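Local coordinates for prolyl-tRNA synthetase (Giardia lamblia ATCC 50803, PDB 3IAL), which probably joins L-proline to its cognate tRNA at the expense of ATP, and is caught here with the prolyl-adenylate intermediate bound, at residues R211-R216 with T467-E472; R487-D492 with A508-Y513. All coordinates share one frame; numbering follows the deposited sequence.

Contact 1 (R211-R216 with T467-E472)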
loop_
_atom_site.group_PDB
_atom_site.type_symbol
_atom_site.label_atom_id
_atom_site.label_comp_id
_atom_site.label_asym_id
_atom_site.label_seq_id
_atom_site.Cartn_x
_atom_site.Cartn_y
_atom_site.Cartn_z
ATOM N N ARG B 211 4.980 13.044 26.652
ATOM C CA ARG B 211 4.592 14.415 26.315
ATOM C C ARG B 211 3.960 15.087 27.532
ATOM O O ARG B 211 3.205 14.456 28.271
ATOM C CB ARG B 211 3.636 14.421 25.113
ATOM C CG ARG B 211 3.097 15.788 24.691
ATOM C CD ARG B 211 4.164 16.654 24.051
ATOM N NE ARG B 211 4.546 16.231 22.702
ATOM C CZ ARG B 211 5.796 16.244 22.217
ATOM N NH1 ARG B 211 6.831 16.600 22.976
ATOM N NH2 ARG B 211 6.030 15.867 20.960
ATOM N N VAL B 212 4.297 16.355 27.758
ATOM C CA VAL B 212 3.696 17.122 28.858
ATOM C C VAL B 212 2.167 16.999 28.853
ATOM O O VAL B 212 1.533 17.006 27.794
ATOM C CB VAL B 212 4.090 18.609 28.810
ATOM C CG1 VAL B 212 5.578 18.774 29.130
ATOM C CG2 VAL B 212 3.722 19.231 27.458
ATOM N N CYS B 213 1.587 16.879 30.041
ATOM C CA CYS B 213 0.183 16.497 30.171
ATOM C C CYS B 213 -0.798 17.551 29.634
ATOM O O CYS B 213 -1.894 17.203 29.201
ATOM C CB CYS B 213 -0.145 16.117 31.616
ATOM S SG CYS B 213 0.056 17.433 32.803
ATOM N N TRP B 214 -0.393 18.817 29.613
ATOM C CA TRP B 214 -1.230 19.886 29.029
ATOM C C TRP B 214 -1.182 19.943 27.489
ATOM O O TRP B 214 -1.860 20.779 26.894
ATOM C CB TRP B 214 -0.856 21.258 29.613
ATOM C CG TRP B 214 0.573 21.659 29.366
ATOM C CD1 TRP B 214 1.071 22.282 28.260
ATOM C CD2 TRP B 214 1.688 21.441 30.242
ATOM N NE1 TRP B 214 2.426 22.474 28.395
ATOM C CE2 TRP B 214 2.830 21.963 29.602
ATOM C CE3 TRP B 214 1.829 20.860 31.506
ATOM C CZ2 TRP B 214 4.105 21.920 30.185
ATOM C CZ3 TRP B 214 3.096 20.813 32.085
ATOM C CH2 TRP B 214 4.217 21.340 31.423
ATOM N N ASP B 215 -0.391 19.074 26.855
ATOM C CA ASP B 215 -0.329 18.980 25.386
ATOM C C ASP B 215 -0.450 17.526 24.886
ATOM O O ASP B 215 0.135 17.151 23.862
ATOM C CB ASP B 215 0.978 19.622 24.879
ATOM C CG ASP B 215 0.925 20.004 23.403
ATOM O OD1 ASP B 215 -0.167 20.320 22.887
ATOM O OD2 ASP B 215 1.995 19.990 22.756
ATOM N N ARG B 216 -1.211 16.716 25.620
ATOM C CA ARG B 216 -1.568 15.358 25.219
ATOM C C ARG B 216 -2.370 15.341 23.917
ATOM O O ARG B 216 -3.052 16.314 23.583
ATOM C CB ARG B 216 -2.476 14.723 26.276
ATOM C CG ARG B 216 -1.798 14.243 27.521
ATOM C CD ARG B 216 -2.846 13.822 28.533
ATOM N NE ARG B 216 -3.519 14.978 29.124
ATOM C CZ ARG B 216 -4.704 14.954 29.731
ATOM N NH1 ARG B 216 -5.403 13.829 29.835
ATOM N NH2 ARG B 216 -5.201 16.076 30.229
ATOM N N THR B 467 5.682 17.038 37.063
ATOM C CA THR B 467 5.209 16.534 35.783
ATOM C C THR B 467 3.725 16.832 35.639
ATOM O O THR B 467 3.094 16.383 34.686
ATOM C CB THR B 467 5.423 15.016 35.662
ATOM O OG1 THR B 467 4.595 14.332 36.618
ATOM C CG2 THR B 467 6.881 14.670 35.883
ATOM N N GLU B 468 3.184 17.596 36.591
ATOM C CA GLU B 468 1.765 17.895 36.656
ATOM C C GLU B 468 1.458 19.212 35.920
ATOM O O GLU B 468 2.366 19.887 35.412
ATOM C CB GLU B 468 1.312 17.937 38.133
ATOM C CG GLU B 468 1.501 16.581 38.864
ATOM C CD GLU B 468 1.189 16.615 40.368
ATOM O OE1 GLU B 468 1.106 17.704 40.977
ATOM O OE2 GLU B 468 1.041 15.523 40.952
ATOM N N ALA B 469 0.176 19.559 35.879
ATOM C CA ALA B 469 -0.337 20.641 35.036
ATOM C C ALA B 469 0.245 22.021 35.342
ATOM O O ALA B 469 0.386 22.834 34.430
ATOM C CB ALA B 469 -1.877 20.682 35.107
ATOM N N ASP B 470 0.607 22.280 36.600
ATOM C CA ASP B 470 1.179 23.586 36.969
ATOM C C ASP B 470 2.547 23.873 36.330
ATOM O O ASP B 470 3.006 25.012 36.327
ATOM C CB ASP B 470 1.211 23.802 38.499
ATOM C CG ASP B 470 1.822 22.637 39.261
ATOM O OD1 ASP B 470 2.710 21.945 38.719
ATOM O OD2 ASP B 470 1.412 22.415 40.420
ATOM N N GLY B 471 3.180 22.858 35.747
ATOM C CA GLY B 471 4.414 23.058 34.986
ATOM C C GLY B 471 4.253 23.916 33.740
ATOM O O GLY B 471 5.233 24.454 33.226
ATOM N N GLU B 472 3.021 24.039 33.244
ATOM C CA GLU B 472 2.745 24.859 32.065
ATOM C C GLU B 472 3.146 26.325 32.250
ATOM O O GLU B 472 3.467 27.001 31.283
ATOM C CB GLU B 472 1.268 24.779 31.663
ATOM C CG GLU B 472 1.025 25.400 30.307
ATOM C CD GLU B 472 -0.373 25.234 29.778
ATOM O OE1 GLU B 472 -1.240 24.670 30.475
ATOM O OE2 GLU B 472 -0.586 25.677 28.632
HETATM O O HOH W 1 3.453 15.564 32.204
#
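Trp214 and Glu472 carry this surface contact, which packs a turn of the class II catalytic core, between strands 207-211 and 222-229, against the loop leading into helix 472-482 and its first residue, in the C-terminal region. The glutamate lies across one face of the indole: CG sits 3.7 Å from the centroid of the five-membered ring of Trp214, only 8° off the ring normal, a CH-pi contact. CG of Glu472 stands anti to the backbone N (chi1 -169°) and the chain continues extended, which carries CB and CG over the indole and the carboxylate out past the pyrrole edge. There the carboxylate plane is still nearly parallel to the ring, 6° apart, with OE1 of Glu472 3.5 Å from CB of Trp214. The six-membered ring reaches the backbone of 468-472: Trp214 CZ3 is 3.4 Å from Glu472 N, on that same face, and 3.5 Å from Glu468 O, at the ring edge. Val212 CB backs the opposite face toward its rim. Cys213 SG meets the backbone of 467-469, 3.7 Å from Ala469 N. No direct hydrogen bond joins the segments; one water receives a weak bond from Cys213 N and donates to Thr467 O at 2.6 Å. Trp214 NE1 bonds to Asp475 in helix 472-482, while Val212 touches Ile486 and Thr467 touches His489, so the two loops meet beside strand 485-489.

Contact 2 (R487-D492 with A508-Y513); sequences RGHNPD and AVCYMY
Two backbone hydrogen bonds join the strands around the Gly488-Tyr513 pair, Arg487 N to Tyr513 O at 2.7 Å and Tyr513 N to Gly488 O at 2.8 Å. The tyrosine has CG anti to its own carbonyl carbon (chi1 -69°), which brings the ring edge beside the glycine carbonyl, with CD2 of Tyr513 3.6 Å from Gly488 O. Its hydroxyl bonds to Glu493. Met512 bends at chi2 and sets SD 3.4 Å from Gly488 C and 3.8 Å from CB of His489. CG of His489 stands between the backbone N and the carbonyl carbon (chi1 77°), and the imidazole meets Cys510, whose SG approaches the ring obliquely; His489 CB presses to 3.2 Å from Tyr511 O. Arg487 folds back at chi2 and chi3, leading its guanidinium away from the partner strand to salt bridges with Glu485 and Asp227. Beyond His489 water takes over: one molecule accepts from Asn490 N and lies within bonding distance of Tyr511 O, another accepts from Tyr511 N. Asn490 OD1 then receives Asp492 N at 3.0 Å, an Asx turn leading out of the strand. Arg487 and Gly488 both face Tyr513, a classic beta bulge in an antiparallel strand pair of the C-terminal region.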
loop_
_atom_site.group_PDB
_atom_site.type_symbol
_atom_site.label_atom_id
_atom_site.label_comp_id
_atom_site.label_asym_id
_atom_site.label_seq_id
_atom_site.Cartn_x
_atom_site.Cartn_y
_atom_site.Cartn_z
ATOM N N ARG B 487 8.799 19.842 26.159
ATOM C CA ARG B 487 8.305 18.728 25.366
ATOM C C ARG B 487 7.846 17.579 26.226
ATOM O O ARG B 487 6.828 16.949 25.936
ATOM C CB ARG B 487 9.405 18.242 24.424
ATOM C CG ARG B 487 9.870 19.305 23.456
ATOM C CD ARG B 487 8.760 19.748 22.510
ATOM N NE ARG B 487 8.599 18.832 21.393
ATOM C CZ ARG B 487 7.809 19.048 20.342
ATOM N NH1 ARG B 487 7.073 20.146 20.271
ATOM N NH2 ARG B 487 7.753 18.159 19.355
ATOM N N GLY B 488 8.612 17.288 27.271
ATOM C CA GLY B 488 8.237 16.256 28.234
ATOM C C GLY B 488 9.433 15.676 28.971
ATOM O O GLY B 488 10.546 16.217 28.922
ATOM N N HIS B 489 9.187 14.565 29.653
ATOM C CA HIS B 489 10.225 13.853 30.375
ATOM C C HIS B 489 10.179 12.373 30.016
ATOM O O HIS B 489 9.180 11.883 29.504
ATOM C CB HIS B 489 10.044 14.046 31.883
ATOM C CG HIS B 489 8.946 13.225 32.476
ATOM N ND1 HIS B 489 7.614 13.528 32.306
ATOM C CD2 HIS B 489 8.984 12.104 33.236
ATOM C CE1 HIS B 489 6.877 12.628 32.935
ATOM N NE2 HIS B 489 7.685 11.752 33.507
ATOM N N ASN B 490 11.273 11.675 30.287
ATOM C CA ASN B 490 11.338 10.229 30.126
ATOM C C ASN B 490 11.153 9.588 31.490
ATOM O O ASN B 490 12.017 9.738 32.351
ATOM C CB ASN B 490 12.691 9.837 29.539
ATOM C CG ASN B 490 12.731 8.398 29.057
ATOM O OD1 ASN B 490 12.067 7.518 29.610
ATOM N ND2 ASN B 490 13.527 8.152 28.026
ATOM N N PRO B 491 10.019 8.888 31.711
ATOM C CA PRO B 491 9.783 8.312 33.032
ATOM C C PRO B 491 10.819 7.260 33.438
ATOM O O PRO B 491 11.035 7.043 34.634
ATOM C CB PRO B 491 8.391 7.677 32.896
ATOM C CG PRO B 491 7.768 8.345 31.751
ATOM C CD PRO B 491 8.888 8.625 30.808
ATOM N N ASP B 492 11.454 6.633 32.449
ATOM C CA ASP B 492 12.511 5.644 32.688
ATOM C C ASP B 492 13.843 6.252 33.158
ATOM O O ASP B 492 14.729 5.517 33.593
ATOM C CB ASP B 492 12.734 4.800 31.428
ATOM C CG ASP B 492 11.502 3.987 31.042
ATOM O OD1 ASP B 492 10.868 3.392 31.946
ATOM O OD2 ASP B 492 11.170 3.947 29.837
ATOM N N ALA B 508 13.631 18.355 42.675
ATOM C CA ALA B 508 13.388 17.845 41.329
ATOM C C ALA B 508 12.744 16.465 41.390
ATOM O O ALA B 508 13.161 15.617 42.182
ATOM C CB ALA B 508 14.686 17.787 40.533
ATOM N N VAL B 509 11.727 16.249 40.556
ATOM C CA VAL B 509 11.087 14.931 40.423
ATOM C C VAL B 509 11.302 14.293 39.043
ATOM O O VAL B 509 10.904 13.156 38.834
ATOM C CB VAL B 509 9.563 15.001 40.699
ATOM C CG1 VAL B 509 9.298 15.555 42.084
ATOM C CG2 VAL B 509 8.850 15.845 39.638
ATOM N N CYS B 510 11.920 15.016 38.109
ATOM C CA CYS B 510 12.154 14.507 36.751
ATOM C C CYS B 510 13.147 15.395 36.010
ATOM O O CYS B 510 13.489 16.483 36.488
ATOM C CB CYS B 510 10.844 14.479 35.958
ATOM S SG CYS B 510 10.177 16.142 35.576
ATOM N N TYR B 511 13.600 14.929 34.845
ATOM C CA TYR B 511 14.336 15.773 33.901
ATOM C C TYR B 511 13.422 16.103 32.727
ATOM O O TYR B 511 13.012 15.215 31.977
ATOM C CB TYR B 511 15.603 15.085 33.394
ATOM C CG TYR B 511 16.520 14.636 34.498
ATOM C CD1 TYR B 511 17.379 15.532 35.128
ATOM C CD2 TYR B 511 16.524 13.313 34.923
ATOM C CE1 TYR B 511 18.218 15.118 36.160
ATOM C CE2 TYR B 511 17.356 12.887 35.939
ATOM C CZ TYR B 511 18.198 13.790 36.556
ATOM O OH TYR B 511 19.014 13.350 37.565
ATOM N N MET B 512 13.088 17.378 32.582
ATOM C CA MET B 512 12.310 17.822 31.443
ATOM C C MET B 512 13.248 18.093 30.280
ATOM O O MET B 512 14.451 18.327 30.476
ATOM C CB MET B 512 11.497 19.078 31.770
ATOM C CG MET B 512 10.232 18.800 32.551
ATOM S SD MET B 512 9.099 17.710 31.661
ATOM C CE MET B 512 7.643 17.825 32.693
ATOM N N TYR B 513 12.679 18.028 29.077
ATOM C CA TYR B 513 13.363 18.378 27.845
ATOM C C TYR B 513 12.614 19.498 27.150
ATOM O O TYR B 513 11.404 19.397 26.897
ATOM C CB TYR B 513 13.434 17.184 26.901
ATOM C CG TYR B 513 14.341 16.069 27.356
ATOM C CD1 TYR B 513 15.596 15.900 26.795
ATOM C CD2 TYR B 513 13.927 15.165 28.323
ATOM C CE1 TYR B 513 16.425 14.868 27.191
ATOM C CE2 TYR B 513 14.746 14.129 28.730
ATOM C CZ TYR B 513 15.991 13.978 28.153
ATOM O OH TYR B 513 16.816 12.956 28.555
HETATM O O HOH W 2 12.508 12.234 34.290
HETATM O O HOH W 3 13.405 12.569 31.698
#

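Along the chain the contacts come in series: contact 1 spans 211-216 to 467-472, and contact 2 follows with 487-492 and 508-513. Their centres are 11 Å apart, and strand 485-489 connects them, pairing antiparallel with strand 207-211 of the catalytic core as well as with strand 510-515. Arg487 O probably accepts hydrogen bonds from Arg211 NH1 and Val212 N, while CG2 of Thr467 packs against Cys510. Contact 1 thus adds a loop-to-loop junction at the start of helix 472-482, beside the strand pairing of 207-211 with 485-489, which joins core and C-terminal region. The side chain of Arg487 comes about 8 Å from the bound prolyl-adenylate, so the Arg487 end of contact 2 lies near the active site.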